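Local coordinates for protein HpuA (Kingella denitrificans ATCC 33394, PDB 5EC6) that probably acts as an outer-membrane lipoprotein receptor that binds haemoglobin, helping the bacterium to draw on it as a source of haem iron, at residues A157-Q163 / H278-G282; G173-V179 / S210-F216; G219-I225 / E236-V242; V260-A266 / G281-T287; R304-N308 / H318-P322. All blocks are in the same frame, centred on the assembly; numbering follows the deposited sequence.

Contact 1: residues A157-Q163 / H278-G282; sequences APTDTLQ and HPSGG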
# COMPACT_ATOMS: atom_id res chain seq x y z
N ALA A 157 11.33 1.67 4.01
CA ALA A 157 12.47 2.28 3.32
C ALA A 157 13.62 2.57 4.27
O ALA A 157 13.49 3.36 5.19
CB ALA A 157 12.03 3.60 2.67
N PRO A 158 14.81 1.97 4.04
CA PRO A 158 15.86 2.27 4.99
C PRO A 158 16.24 3.76 5.00
O PRO A 158 16.41 4.31 3.94
CB PRO A 158 17.05 1.43 4.43
CG PRO A 158 16.38 0.30 3.68
CD PRO A 158 15.19 0.95 3.04
N THR A 159 16.38 4.36 6.16
CA THR A 159 16.66 5.79 6.25
C THR A 159 18.03 6.14 5.67
O THR A 159 18.20 7.19 5.11
CB THR A 159 16.54 6.33 7.69
OG1 THR A 159 17.46 5.62 8.53
CG2 THR A 159 15.12 6.16 8.22
N ASP A 160 18.97 5.18 5.70
CA ASP A 160 20.29 5.48 5.16
C ASP A 160 20.42 5.54 3.63
O ASP A 160 21.44 6.00 3.10
CB ASP A 160 21.37 4.58 5.82
CG ASP A 160 21.20 3.14 5.56
OD1 ASP A 160 20.34 2.72 4.75
OD2 ASP A 160 21.96 2.38 6.26
N THR A 161 19.35 5.18 2.90
CA THR A 161 19.35 5.30 1.50
C THR A 161 18.16 6.08 0.96
O THR A 161 17.87 5.97 -0.22
CB THR A 161 19.41 3.91 0.86
OG1 THR A 161 18.33 3.12 1.36
CG2 THR A 161 20.74 3.21 1.25
N LEU A 162 17.57 6.89 1.82
CA LEU A 162 16.53 7.87 1.35
C LEU A 162 17.15 8.88 0.40
O LEU A 162 18.40 9.05 0.37
CB LEU A 162 15.90 8.57 2.54
CG LEU A 162 14.90 7.77 3.43
CD1 LEU A 162 14.59 8.51 4.70
CD2 LEU A 162 13.65 7.35 2.64
N GLN A 163 16.33 9.48 -0.44
CA GLN A 163 16.85 10.38 -1.45
C GLN A 163 17.69 11.51 -0.87
O GLN A 163 17.31 12.12 0.13
CB GLN A 163 15.75 10.97 -2.35
CG GLN A 163 14.69 11.78 -1.63
CD GLN A 163 13.72 12.31 -2.65
OE1 GLN A 163 12.93 11.55 -3.19
NE2 GLN A 163 13.85 13.59 -3.02
N HIS A 278 18.56 4.03 -7.56
CA HIS A 278 17.40 4.78 -7.00
C HIS A 278 17.41 4.64 -5.51
O HIS A 278 17.66 3.54 -4.94
CB HIS A 278 16.05 4.22 -7.48
CG HIS A 278 15.84 4.32 -8.95
ND1 HIS A 278 15.89 5.51 -9.61
CD2 HIS A 278 15.68 3.35 -9.89
CE1 HIS A 278 15.72 5.29 -10.91
NE2 HIS A 278 15.61 3.99 -11.10
N PRO A 279 17.06 5.72 -4.79
CA PRO A 279 17.00 5.68 -3.34
C PRO A 279 15.87 4.76 -2.86
O PRO A 279 14.97 4.40 -3.67
CB PRO A 279 16.73 7.18 -2.96
CG PRO A 279 16.26 7.83 -4.19
CD PRO A 279 16.71 7.03 -5.37
N SER A 280 15.91 4.45 -1.59
CA SER A 280 14.80 3.82 -0.88
C SER A 280 13.59 4.73 -0.95
O SER A 280 13.71 5.92 -1.29
CB SER A 280 15.18 3.52 0.53
OG SER A 280 15.35 4.66 1.31
N GLY A 281 12.44 4.17 -0.60
CA GLY A 281 11.19 4.95 -0.57
C GLY A 281 10.49 5.08 -1.87
O GLY A 281 9.77 6.06 -2.11
N GLY A 282 10.65 4.10 -2.76
CA GLY A 282 9.94 4.07 -3.96
C GLY A 282 8.42 3.77 -3.88
O GLY A 282 7.74 3.85 -4.90
O HOH W 1 13.61 8.57 -0.53
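Ser280 reaches into the curl of residues 157-163, and its short side chain can be followed atom by atom. CB comes first, wedged between the Thr161 hydroxyl, with OG1 3.3 Å from Ser280 CB, and the ring of Pro158, whose CD lies 3.6 Å from the same Ser280 CB. One bond further, OG is placed between the backbone N and the carbonyl carbon (chi1 68°), a rotation that carries it into the curl, where it donates to Pro158 O at 2.9 Å. Leu162 CD2 closes over the hydroxyl, 3.4 Å from Ser280 OG. Pro158 O also receives the amide of Thr161, and the two donors arrive from opposite faces of the carbonyl plane. That internal bond closes the 3-10 turn at 159-160, so the serine ties a buried loop leading into strand 283-289 of the barrel to a turn just before helix 165-168. The backbone adds a second grip: Ser280 N donates to Thr161 O at 2.8 Å, from 46° out of the carbonyl plane. Pro279 lies beside it, its CB 3.4 Å from Gln163 N and its CG against Gln163 CB. Water 1 takes the N-H of Gln163 and donates to Ser280 O, while the Gln163 amide end turns to Thr172 O and the Thr161 hydroxyl is paired with Glu268. Ala157 CB presses on Gly281 N at 3.3 Å.

Contact 2: residues G173-V179 / S210-F216; sequences GKATYEV and SFLTVNF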
# COMPACT_ATOMS: atom_id res chain seq x y z
N GLY A 173 15.33 17.27 -1.10
CA GLY A 173 14.57 17.35 -2.33
C GLY A 173 13.12 16.93 -2.15
O GLY A 173 12.57 17.06 -1.10
N LYS A 174 12.53 16.49 -3.25
CA LYS A 174 11.10 16.22 -3.29
C LYS A 174 10.86 14.92 -4.06
O LYS A 174 11.64 14.53 -4.91
CB LYS A 174 10.32 17.38 -3.93
CG LYS A 174 10.17 18.56 -2.98
CD LYS A 174 9.49 19.77 -3.63
CE LYS A 174 8.01 19.53 -3.93
NZ LYS A 174 7.29 20.73 -4.43
N ALA A 175 9.74 14.28 -3.73
CA ALA A 175 9.26 13.12 -4.51
C ALA A 175 7.74 13.14 -4.56
O ALA A 175 7.09 13.54 -3.60
CB ALA A 175 9.67 11.85 -3.81
N THR A 176 7.22 12.71 -5.70
CA THR A 176 5.79 12.63 -5.93
C THR A 176 5.39 11.19 -6.19
O THR A 176 6.00 10.47 -6.99
CB THR A 176 5.44 13.55 -7.12
OG1 THR A 176 5.73 14.90 -6.76
CG2 THR A 176 4.01 13.47 -7.50
N TYR A 177 4.29 10.80 -5.54
CA TYR A 177 3.77 9.44 -5.52
C TYR A 177 2.36 9.43 -6.13
O TYR A 177 1.58 10.37 -5.95
CB TYR A 177 3.74 8.88 -4.10
CG TYR A 177 5.09 8.77 -3.43
CD1 TYR A 177 5.69 9.90 -2.84
CD2 TYR A 177 5.77 7.57 -3.39
CE1 TYR A 177 6.95 9.83 -2.29
CE2 TYR A 177 7.00 7.47 -2.81
CZ TYR A 177 7.62 8.59 -2.28
OH TYR A 177 8.87 8.52 -1.69
N GLU A 178 2.06 8.35 -6.84
CA GLU A 178 0.79 8.14 -7.51
C GLU A 178 0.14 7.05 -6.67
O GLU A 178 0.69 5.95 -6.60
CB GLU A 178 1.05 7.68 -8.95
CG GLU A 178 -0.19 7.50 -9.82
CD GLU A 178 0.15 7.50 -11.31
OE1 GLU A 178 1.14 8.18 -11.74
OE2 GLU A 178 -0.56 6.78 -12.08
N VAL A 179 -1.01 7.34 -6.07
CA VAL A 179 -1.54 6.50 -4.99
C VAL A 179 -3.03 6.14 -5.25
O VAL A 179 -3.74 6.85 -5.99
CB VAL A 179 -1.39 7.11 -3.57
CG1 VAL A 179 0.05 7.52 -3.31
CG2 VAL A 179 -2.30 8.28 -3.31
N SER A 210 -4.66 10.27 -7.94
CA SER A 210 -4.36 10.88 -6.66
C SER A 210 -2.86 10.88 -6.47
O SER A 210 -2.18 9.89 -6.77
CB SER A 210 -4.95 10.06 -5.54
OG SER A 210 -6.40 9.97 -5.60
N PHE A 211 -2.36 12.02 -6.01
CA PHE A 211 -0.92 12.21 -5.86
C PHE A 211 -0.58 12.80 -4.48
O PHE A 211 -1.27 13.68 -3.98
CB PHE A 211 -0.38 13.14 -6.96
CG PHE A 211 -0.75 12.63 -8.35
CD1 PHE A 211 -0.00 11.65 -8.92
CD2 PHE A 211 -1.90 13.06 -8.97
CE1 PHE A 211 -0.32 11.14 -10.17
CE2 PHE A 211 -2.25 12.55 -10.21
CZ PHE A 211 -1.45 11.59 -10.80
N LEU A 212 0.46 12.23 -3.90
CA LEU A 212 1.03 12.75 -2.66
C LEU A 212 2.49 13.12 -2.92
O LEU A 212 3.23 12.36 -3.54
CB LEU A 212 0.98 11.71 -1.54
CG LEU A 212 -0.40 11.12 -1.21
CD1 LEU A 212 -0.27 10.04 -0.16
CD2 LEU A 212 -1.40 12.18 -0.83
N THR A 213 2.90 14.29 -2.43
CA THR A 213 4.27 14.74 -2.55
C THR A 213 4.89 14.94 -1.18
O THR A 213 4.29 15.56 -0.26
CB THR A 213 4.34 16.00 -3.41
OG1 THR A 213 4.09 15.62 -4.75
CG2 THR A 213 5.66 16.70 -3.35
N VAL A 214 6.12 14.43 -1.07
CA VAL A 214 6.95 14.59 0.10
C VAL A 214 8.01 15.62 -0.21
O VAL A 214 8.75 15.49 -1.21
CB VAL A 214 7.60 13.26 0.54
CG1 VAL A 214 8.52 13.53 1.72
CG2 VAL A 214 6.57 12.22 0.92
N ASN A 215 8.11 16.64 0.64
CA ASN A 215 9.22 17.59 0.61
C ASN A 215 10.15 17.24 1.77
O ASN A 215 9.79 17.40 2.92
CB ASN A 215 8.73 19.01 0.73
CG ASN A 215 9.83 20.01 0.52
OD1 ASN A 215 10.93 19.82 1.05
ND2 ASN A 215 9.57 21.05 -0.25
N PHE A 216 11.30 16.67 1.44
CA PHE A 216 12.28 16.23 2.41
C PHE A 216 13.06 17.43 2.97
O PHE A 216 13.68 17.30 4.02
CB PHE A 216 13.26 15.24 1.79
CG PHE A 216 12.61 13.91 1.41
CD1 PHE A 216 12.46 12.91 2.34
CD2 PHE A 216 12.11 13.70 0.14
CE1 PHE A 216 11.91 11.67 2.00
CE2 PHE A 216 11.51 12.48 -0.19
CZ PHE A 216 11.39 11.49 0.75
O HOH W 2 -6.91 7.74 -7.06
O HOH W 3 -4.43 7.44 -8.44
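Phe216 meets Gly173 edge-on: the carbonyl oxygen of Gly173 lies in the plane of the ring, while one ring face is covered by Val214 CG1 over its centre, 3.6 Å above the plane. Ala175 CB also sits at the ring edge. Phe211 likewise offers its edge, with Glu178 OE1 3.7 Å from Phe211 CE1; the glutamate, extended with CG anti to the backbone N (chi1 -176°), runs alongside the phenylalanine, the carboxylate and ring planes 73° apart, and its other oxygen bonds Tyr194. At the edge of the Tyr177 ring lies Leu212 O, and Val214 CG2 comes 4.0 Å from Tyr177 CE1; the phenol itself is hydrogen-bonded to Gly281 O. On the side that carries Lys174, Glu178 and Phe211 two threonines meet, with Thr176 OG1 and Thr213 OG1 2.7 Å apart in a hydrogen bond whose direction is open. Each hydroxyl has a further partner, Leu319 N for Thr176 and His318 ND1 for Thr213. Backbone bonds join Ala175 with Val214 and Tyr177 with Leu212 in both directions, Tyr177 N to Leu212 O being 2.7 Å. Ala175, Tyr177, Val179, Leu212 and Val214 share the other side, where Tyr177 and Val179 pack on Ile284 of a non-adjacent strand. Neighbouring antiparallel strands with apolar side chains turned to a shared interior are typical of the wall of a beta barrel.

Contact 3: residues G219-I225 / E236-V242; sequences GKLGGTI and EMRDVNV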
# COMPACT_ATOMS: atom_id res chain seq x y z
N GLY A 219 10.29 18.56 5.45
CA GLY A 219 9.66 17.46 6.19
C GLY A 219 8.14 17.49 6.17
O GLY A 219 7.53 17.28 7.19
N LYS A 220 7.57 17.78 5.01
CA LYS A 220 6.13 17.88 4.85
C LYS A 220 5.61 16.94 3.77
O LYS A 220 6.32 16.65 2.81
CB LYS A 220 5.70 19.31 4.51
CG LYS A 220 5.94 20.30 5.66
CD LYS A 220 5.12 19.99 6.91
CE LYS A 220 5.11 21.19 7.85
NZ LYS A 220 4.35 20.98 9.07
N LEU A 221 4.36 16.49 3.90
CA LEU A 221 3.65 15.75 2.88
C LEU A 221 2.32 16.42 2.55
O LEU A 221 1.57 16.81 3.44
CB LEU A 221 3.39 14.33 3.32
CG LEU A 221 2.68 13.33 2.39
CD1 LEU A 221 3.04 11.90 2.72
CD2 LEU A 221 1.20 13.47 2.51
N GLY A 222 2.07 16.59 1.25
CA GLY A 222 0.82 17.15 0.77
C GLY A 222 0.18 16.32 -0.33
O GLY A 222 0.82 15.45 -0.94
N GLY A 223 -1.09 16.59 -0.58
CA GLY A 223 -1.80 16.02 -1.70
C GLY A 223 -3.21 15.61 -1.34
O GLY A 223 -3.66 15.80 -0.23
N THR A 224 -3.94 15.07 -2.33
CA THR A 224 -5.34 14.76 -2.20
C THR A 224 -5.64 13.40 -2.78
O THR A 224 -5.27 13.10 -3.93
CB THR A 224 -6.20 15.82 -2.93
OG1 THR A 224 -5.99 17.09 -2.30
CG2 THR A 224 -7.69 15.47 -2.87
N ILE A 225 -6.36 12.61 -2.00
CA ILE A 225 -6.91 11.36 -2.47
C ILE A 225 -8.33 11.68 -3.01
O ILE A 225 -9.21 12.09 -2.25
CB ILE A 225 -6.96 10.32 -1.37
CG1 ILE A 225 -5.53 9.96 -0.93
CG2 ILE A 225 -7.63 9.02 -1.88
CD1 ILE A 225 -5.47 9.12 0.30
N GLU A 236 -8.13 15.31 1.79
CA GLU A 236 -7.09 16.29 1.57
C GLU A 236 -6.09 16.29 2.72
O GLU A 236 -6.45 16.47 3.86
CB GLU A 236 -7.67 17.70 1.41
CG GLU A 236 -6.61 18.74 1.10
CD GLU A 236 -7.14 20.09 0.66
OE1 GLU A 236 -8.36 20.29 0.68
OE2 GLU A 236 -6.30 20.92 0.23
N MET A 237 -4.81 16.09 2.40
CA MET A 237 -3.77 16.19 3.46
C MET A 237 -3.68 17.62 3.90
O MET A 237 -3.68 18.51 3.05
CB MET A 237 -2.42 15.72 2.92
CG MET A 237 -2.46 14.26 2.45
SD MET A 237 -2.72 13.11 3.80
CE MET A 237 -2.94 11.57 2.90
N ARG A 238 -3.67 17.86 5.21
CA ARG A 238 -3.65 19.20 5.77
C ARG A 238 -2.31 19.60 6.40
O ARG A 238 -1.77 20.67 6.07
CB ARG A 238 -4.78 19.39 6.77
CG ARG A 238 -6.17 19.37 6.09
CD ARG A 238 -6.39 20.53 5.16
NE ARG A 238 -7.74 20.58 4.66
CZ ARG A 238 -8.26 21.56 3.92
NH1 ARG A 238 -7.53 22.62 3.59
NH2 ARG A 238 -9.53 21.50 3.53
N ASP A 239 -1.85 18.89 7.40
CA ASP A 239 -0.54 19.21 7.98
C ASP A 239 0.07 17.88 8.40
O ASP A 239 -0.33 17.29 9.40
CB ASP A 239 -0.65 20.10 9.20
CG ASP A 239 0.73 20.61 9.65
OD1 ASP A 239 1.68 20.45 8.88
OD2 ASP A 239 0.82 21.25 10.70
N VAL A 240 0.97 17.41 7.56
CA VAL A 240 1.58 16.12 7.75
C VAL A 240 3.10 16.28 7.76
O VAL A 240 3.68 16.74 6.80
CB VAL A 240 1.12 15.15 6.64
CG1 VAL A 240 1.79 13.79 6.80
CG2 VAL A 240 -0.40 14.97 6.67
N ASN A 241 3.71 15.86 8.88
CA ASN A 241 5.14 15.94 9.06
C ASN A 241 5.83 14.62 8.79
O ASN A 241 5.28 13.58 9.15
CB ASN A 241 5.45 16.40 10.48
CG ASN A 241 5.03 17.85 10.71
OD1 ASN A 241 5.57 18.77 10.11
ND2 ASN A 241 4.00 18.03 11.52
N VAL A 242 7.02 14.70 8.22
CA VAL A 242 7.78 13.54 7.78
C VAL A 242 9.07 13.50 8.60
O VAL A 242 9.79 14.53 8.62
CB VAL A 242 8.10 13.61 6.31
CG1 VAL A 242 8.81 12.32 5.88
CG2 VAL A 242 6.84 13.84 5.49
O HOH W 4 1.31 18.95 5.11
O HOH W 5 -2.33 18.89 0.70
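Leu221 is the bump that fills the groove between Met237 and Val240: its CD2 lies 3.7 Å from Met237 CG, and its CB rests 3.9 Å from Val240 CG1. With CG anti to the backbone N (chi1 -178°), the leucine reaches along the strand to the methionine, whose chain bends at chi2 and lays CG against the bare backbone of Gly223, 3.3 Å from Gly223 O. Val242 CG2 closes the other end of the row beside Leu221 CB. This is the hairpin of strands 220-225 and 235-243 in the barrel wall, but the pairing is interrupted. Met237 N still bonds Gly223 O, and Leu221 N bonds Val240 O; between them Arg238 and Asp239 form a classic beta bulge, both facing Thr250, and the chain turns a corner. Two waters occupy the parting: water 4 links Leu221 O to Val240 N, and water 5 links Gly223 N to Met237 O. On the opposite side Lys220 folds at chi2 and fits its ammonium between two oxygens, with Lys220 NZ 2.7 Å from Asp239 OD1, met on the syn lone pair in a salt bridge, and 2.7 Å from Asn241 OD1. A glycerol, probably from the crystallisation liquor, bonds both Asp239 OD2 and Asn241 ND2.

Contact 4: residues V260-A266 / G281-T287; sequences VSGGLFA and GGEIGGT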
# COMPACT_ATOMS: atom_id res chain seq x y z
N VAL A 260 -3.57 11.05 10.06
CA VAL A 260 -2.77 10.37 9.02
C VAL A 260 -1.58 9.69 9.74
O VAL A 260 -0.92 10.31 10.60
CB VAL A 260 -2.26 11.34 8.00
CG1 VAL A 260 -1.37 10.64 6.99
CG2 VAL A 260 -3.44 12.12 7.34
N SER A 261 -1.35 8.42 9.42
CA SER A 261 -0.17 7.71 9.90
C SER A 261 0.32 6.85 8.76
O SER A 261 -0.44 6.08 8.19
CB SER A 261 -0.55 6.80 11.07
OG SER A 261 0.64 6.25 11.59
N GLY A 262 1.59 6.99 8.41
CA GLY A 262 2.11 6.20 7.32
C GLY A 262 3.61 6.24 7.20
O GLY A 262 4.29 6.71 8.09
N GLY A 263 4.10 5.71 6.10
CA GLY A 263 5.53 5.65 5.89
C GLY A 263 5.94 5.41 4.50
O GLY A 263 5.11 5.20 3.58
N LEU A 264 7.25 5.49 4.29
CA LEU A 264 7.86 5.18 3.01
C LEU A 264 8.35 3.74 3.04
O LEU A 264 8.88 3.30 4.09
CB LEU A 264 9.02 6.12 2.75
CG LEU A 264 8.65 7.63 2.78
CD1 LEU A 264 9.87 8.50 2.56
CD2 LEU A 264 7.65 7.90 1.66
N PHE A 265 8.14 3.07 1.93
CA PHE A 265 8.45 1.66 1.76
C PHE A 265 9.40 1.47 0.57
O PHE A 265 9.52 2.32 -0.31
CB PHE A 265 7.16 0.87 1.54
CG PHE A 265 6.23 0.84 2.74
CD1 PHE A 265 6.41 -0.04 3.80
CD2 PHE A 265 5.19 1.75 2.81
CE1 PHE A 265 5.53 -0.07 4.86
CE2 PHE A 265 4.32 1.74 3.88
CZ PHE A 265 4.49 0.85 4.94
N ALA A 266 9.96 0.26 0.52
CA ALA A 266 10.89 -0.24 -0.53
C ALA A 266 12.34 0.12 -0.28
O ALA A 266 12.70 1.30 -0.02
CB ALA A 266 10.48 0.14 -1.93
N GLY A 281 12.44 4.17 -0.60
CA GLY A 281 11.19 4.95 -0.57
C GLY A 281 10.49 5.08 -1.87
O GLY A 281 9.77 6.06 -2.11
N GLY A 282 10.65 4.10 -2.76
CA GLY A 282 9.94 4.07 -3.96
C GLY A 282 8.42 3.77 -3.88
O GLY A 282 7.74 3.85 -4.90
N GLU A 283 7.98 3.38 -2.70
CA GLU A 283 6.58 3.17 -2.41
C GLU A 283 6.18 3.90 -1.14
O GLU A 283 7.03 4.31 -0.33
CB GLU A 283 6.25 1.67 -2.38
CG GLU A 283 6.56 1.06 -3.73
CD GLU A 283 6.46 -0.45 -3.79
OE1 GLU A 283 6.13 -1.09 -2.80
OE2 GLU A 283 6.72 -1.00 -4.92
N ILE A 284 4.87 4.06 -0.95
CA ILE A 284 4.34 4.86 0.14
C ILE A 284 3.01 4.25 0.55
O ILE A 284 2.32 3.70 -0.28
CB ILE A 284 4.14 6.36 -0.30
CG1 ILE A 284 3.85 7.26 0.91
CG2 ILE A 284 3.04 6.51 -1.33
CD1 ILE A 284 4.08 8.72 0.63
N GLY A 285 2.69 4.31 1.82
CA GLY A 285 1.37 3.84 2.28
C GLY A 285 1.05 4.32 3.67
O GLY A 285 1.90 4.85 4.37
N GLY A 286 -0.22 4.17 4.06
CA GLY A 286 -0.62 4.56 5.37
C GLY A 286 -2.11 4.43 5.59
O GLY A 286 -2.82 3.82 4.79
N THR A 287 -2.55 5.04 6.70
CA THR A 287 -3.96 5.03 7.08
C THR A 287 -4.40 6.46 7.38
O THR A 287 -3.59 7.34 7.71
CB THR A 287 -4.24 4.13 8.30
OG1 THR A 287 -3.42 4.54 9.41
CG2 THR A 287 -3.98 2.66 7.94
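Gly262 and Gly286 bring two antiparallel strands of the barrel, 256-265 and 283-289, unusually close, their CA atoms only 3.7 Å apart in a non-hydrogen-bonded pair. Bare backbone packs on bare backbone here: Gly262 CA lies 3.3 Å from Gly285 O, and Gly286 CA 3.2 Å from Ser261 O. Next to them Gly263 and Gly285 exchange both backbone bonds, Gly263 N to Gly285 O at 2.9 Å. Gly285 also makes room for the ring of Phe265, which comes edge-on with Gly285 N in its plane, 3.7 Å from Phe265 CE2. On the face turned inside the barrel, Leu264 and Ile284 meet methyl to methyl, Leu264 CD2 lying 3.8 Å from Ile284 CD1, and Tyr177 packs on both.

Toward the ends the backbone bonds stay short, but side-chain contact thins. At one, Ser261 and Thr287 keep two good backbone bonds while their side chains barely approach, Ser261 CB being 4.0 Å from Thr287 OG1, with the serine partly exposed. At the other, Gly282 and Glu283 both face Phe265 in a classic beta bulge, and partly exposed Gly282 is met lightly by Ala266 CB. The carboxylate of Glu283 is turned to the amides of Lys134 and Ser135. Beyond the bulge, the ladder closes with Gly281 N donating to Ala266 O at 2.9 Å.

Contact 5: residues R304-N308 / H318-P322; sequences RREYN and HLVSP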
# COMPACT_ATOMS: atom_id res chain seq x y z
N ARG A 304 6.29 5.73 -6.42
CA ARG A 304 7.01 6.97 -6.70
C ARG A 304 7.03 7.22 -8.21
O ARG A 304 7.64 6.47 -8.97
CB ARG A 304 8.44 6.85 -6.17
CG ARG A 304 9.23 8.16 -6.20
CD ARG A 304 10.44 8.10 -5.30
NE ARG A 304 11.32 7.00 -5.74
CZ ARG A 304 12.28 6.49 -4.99
NH1 ARG A 304 12.54 6.98 -3.82
NH2 ARG A 304 13.02 5.50 -5.49
N ARG A 305 6.40 8.29 -8.64
CA ARG A 305 6.34 8.63 -10.06
C ARG A 305 7.58 9.42 -10.47
O ARG A 305 8.06 9.29 -11.60
CB ARG A 305 5.04 9.44 -10.31
CG ARG A 305 4.78 9.80 -11.76
CD ARG A 305 3.56 10.71 -11.92
NE ARG A 305 3.25 10.88 -13.35
CZ ARG A 305 3.91 11.70 -14.18
NH1 ARG A 305 4.89 12.48 -13.73
NH2 ARG A 305 3.59 11.74 -15.47
N GLU A 306 8.11 10.23 -9.56
CA GLU A 306 9.19 11.15 -9.90
C GLU A 306 9.87 11.54 -8.61
O GLU A 306 9.21 11.69 -7.56
CB GLU A 306 8.66 12.37 -10.62
CG GLU A 306 9.75 13.30 -11.10
CD GLU A 306 9.25 14.46 -11.94
OE1 GLU A 306 8.05 14.53 -12.32
OE2 GLU A 306 10.12 15.33 -12.27
N TYR A 307 11.17 11.76 -8.70
CA TYR A 307 11.87 12.34 -7.56
C TYR A 307 13.04 13.16 -8.03
O TYR A 307 13.57 12.97 -9.14
CB TYR A 307 12.33 11.27 -6.56
CG TYR A 307 13.42 10.36 -7.07
CD1 TYR A 307 13.11 9.21 -7.82
CD2 TYR A 307 14.75 10.66 -6.85
CE1 TYR A 307 14.12 8.39 -8.32
CE2 TYR A 307 15.74 9.85 -7.34
CZ TYR A 307 15.44 8.72 -8.06
OH TYR A 307 16.46 7.91 -8.54
N ASN A 308 13.41 14.14 -7.19
CA ASN A 308 14.56 15.00 -7.47
C ASN A 308 15.20 15.38 -6.15
O ASN A 308 14.66 16.20 -5.41
CB ASN A 308 14.12 16.25 -8.22
CG ASN A 308 15.30 17.14 -8.56
OD1 ASN A 308 16.44 16.78 -8.33
ND2 ASN A 308 15.01 18.30 -9.12
N HIS A 318 3.36 19.28 -6.59
CA HIS A 318 3.77 18.07 -7.22
C HIS A 318 4.85 18.29 -8.27
O HIS A 318 4.92 19.35 -8.94
CB HIS A 318 2.60 17.36 -7.86
CG HIS A 318 1.50 17.03 -6.91
ND1 HIS A 318 1.72 16.31 -5.74
CD2 HIS A 318 0.17 17.26 -6.97
CE1 HIS A 318 0.56 16.11 -5.15
NE2 HIS A 318 -0.39 16.72 -5.87
N LEU A 319 5.72 17.28 -8.40
CA LEU A 319 6.60 17.19 -9.56
C LEU A 319 5.79 16.74 -10.77
O LEU A 319 4.97 15.81 -10.64
CB LEU A 319 7.75 16.22 -9.27
CG LEU A 319 8.59 16.55 -8.05
CD1 LEU A 319 9.70 15.55 -7.81
CD2 LEU A 319 9.17 17.96 -8.20
N VAL A 320 6.02 17.35 -11.93
CA VAL A 320 5.14 17.17 -13.10
C VAL A 320 5.94 16.95 -14.42
O VAL A 320 5.47 17.35 -15.48
CB VAL A 320 4.17 18.36 -13.28
CG1 VAL A 320 3.14 18.44 -12.15
CG2 VAL A 320 4.94 19.68 -13.38
N SER A 321 7.11 16.35 -14.35
CA SER A 321 7.83 16.00 -15.61
C SER A 321 7.00 15.07 -16.49
O SER A 321 6.20 14.28 -16.00
CB SER A 321 9.16 15.35 -15.31
OG SER A 321 9.97 16.26 -14.60
N PRO A 322 7.17 15.18 -17.81
CA PRO A 322 6.29 14.41 -18.70
C PRO A 322 6.57 12.92 -18.64
O PRO A 322 5.71 12.09 -18.28
CB PRO A 322 6.57 14.99 -20.09
CG PRO A 322 7.83 15.78 -19.97
CD PRO A 322 7.98 16.19 -18.53
O HOH W 6 5.59 13.39 -11.46
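Glu306 holds Ser321 with both carboxylate oxygens. Its chain is fully extended, CG anti to the backbone N (chi1 -175°), which carries the carboxylate out from the strand to the C-terminal tail. Ser321 N donates to Glu306 OE1 at 2.9 Å on the syn lone pair, and Ser321 OG donates to Glu306 OE2 at a short 2.5 Å, also on the syn side but 33° out of the carboxylate plane. The serine hydroxyl, beside its own backbone N, can therefore join the amide in a two-point clamp. Leu319 crosses the glutamate at a slant: its CB lies 3.5 Å from Glu306 OE1, while its CD1 slides further along the strand to rest 3.9 Å from Tyr307 CA.

Arg305 reaches to the same tail, extended from CG to NE, and presents the edge of its guanidinium group to Ser321 O, which lies in the guanidinium plane 3.2 Å from Arg305 NH1. Between the two charged groups sits water 6, which accepts from Arg305 NH1 and donates to Glu306 OE1 and Leu319 O. Arg305 is modelled in two conformers, so both bonds of its NH1 describe one of them and are less certain. That consecutive residues of a strand both send their side chains toward the tail fits the local backbone: Arg305 and Glu306 face Thr176 together, a classic beta bulge in strand 298-308. This is one of the places where the C-terminal tail lies on the barrel surface, with Leu319 N and His318 ND1 bonded to the hydroxyls of Thr176 and Thr213 on nearby strands of the wall.

Overall arrangement
Coming from the N terminus, the chain reaches the first of these segments at 157-163, and contact 1 closes a loop of more than a hundred residues by bringing in 278-282. Contacts 2 and 3 are nested inside that loop, one after the other; they join strands that are neighbours in the barrel wall, and strands 208-215 and 220-225 link the two. Contact 4 opens within the same loop at 260-266 but runs past its end, sharing Gly281 and Gly282 with contact 1. Contact 5 follows in series and fastens the C-terminal tail to strand 298-308, which lies between strands 283-289 and 174-185 and so completes the ring of strands between contacts 4 and 2.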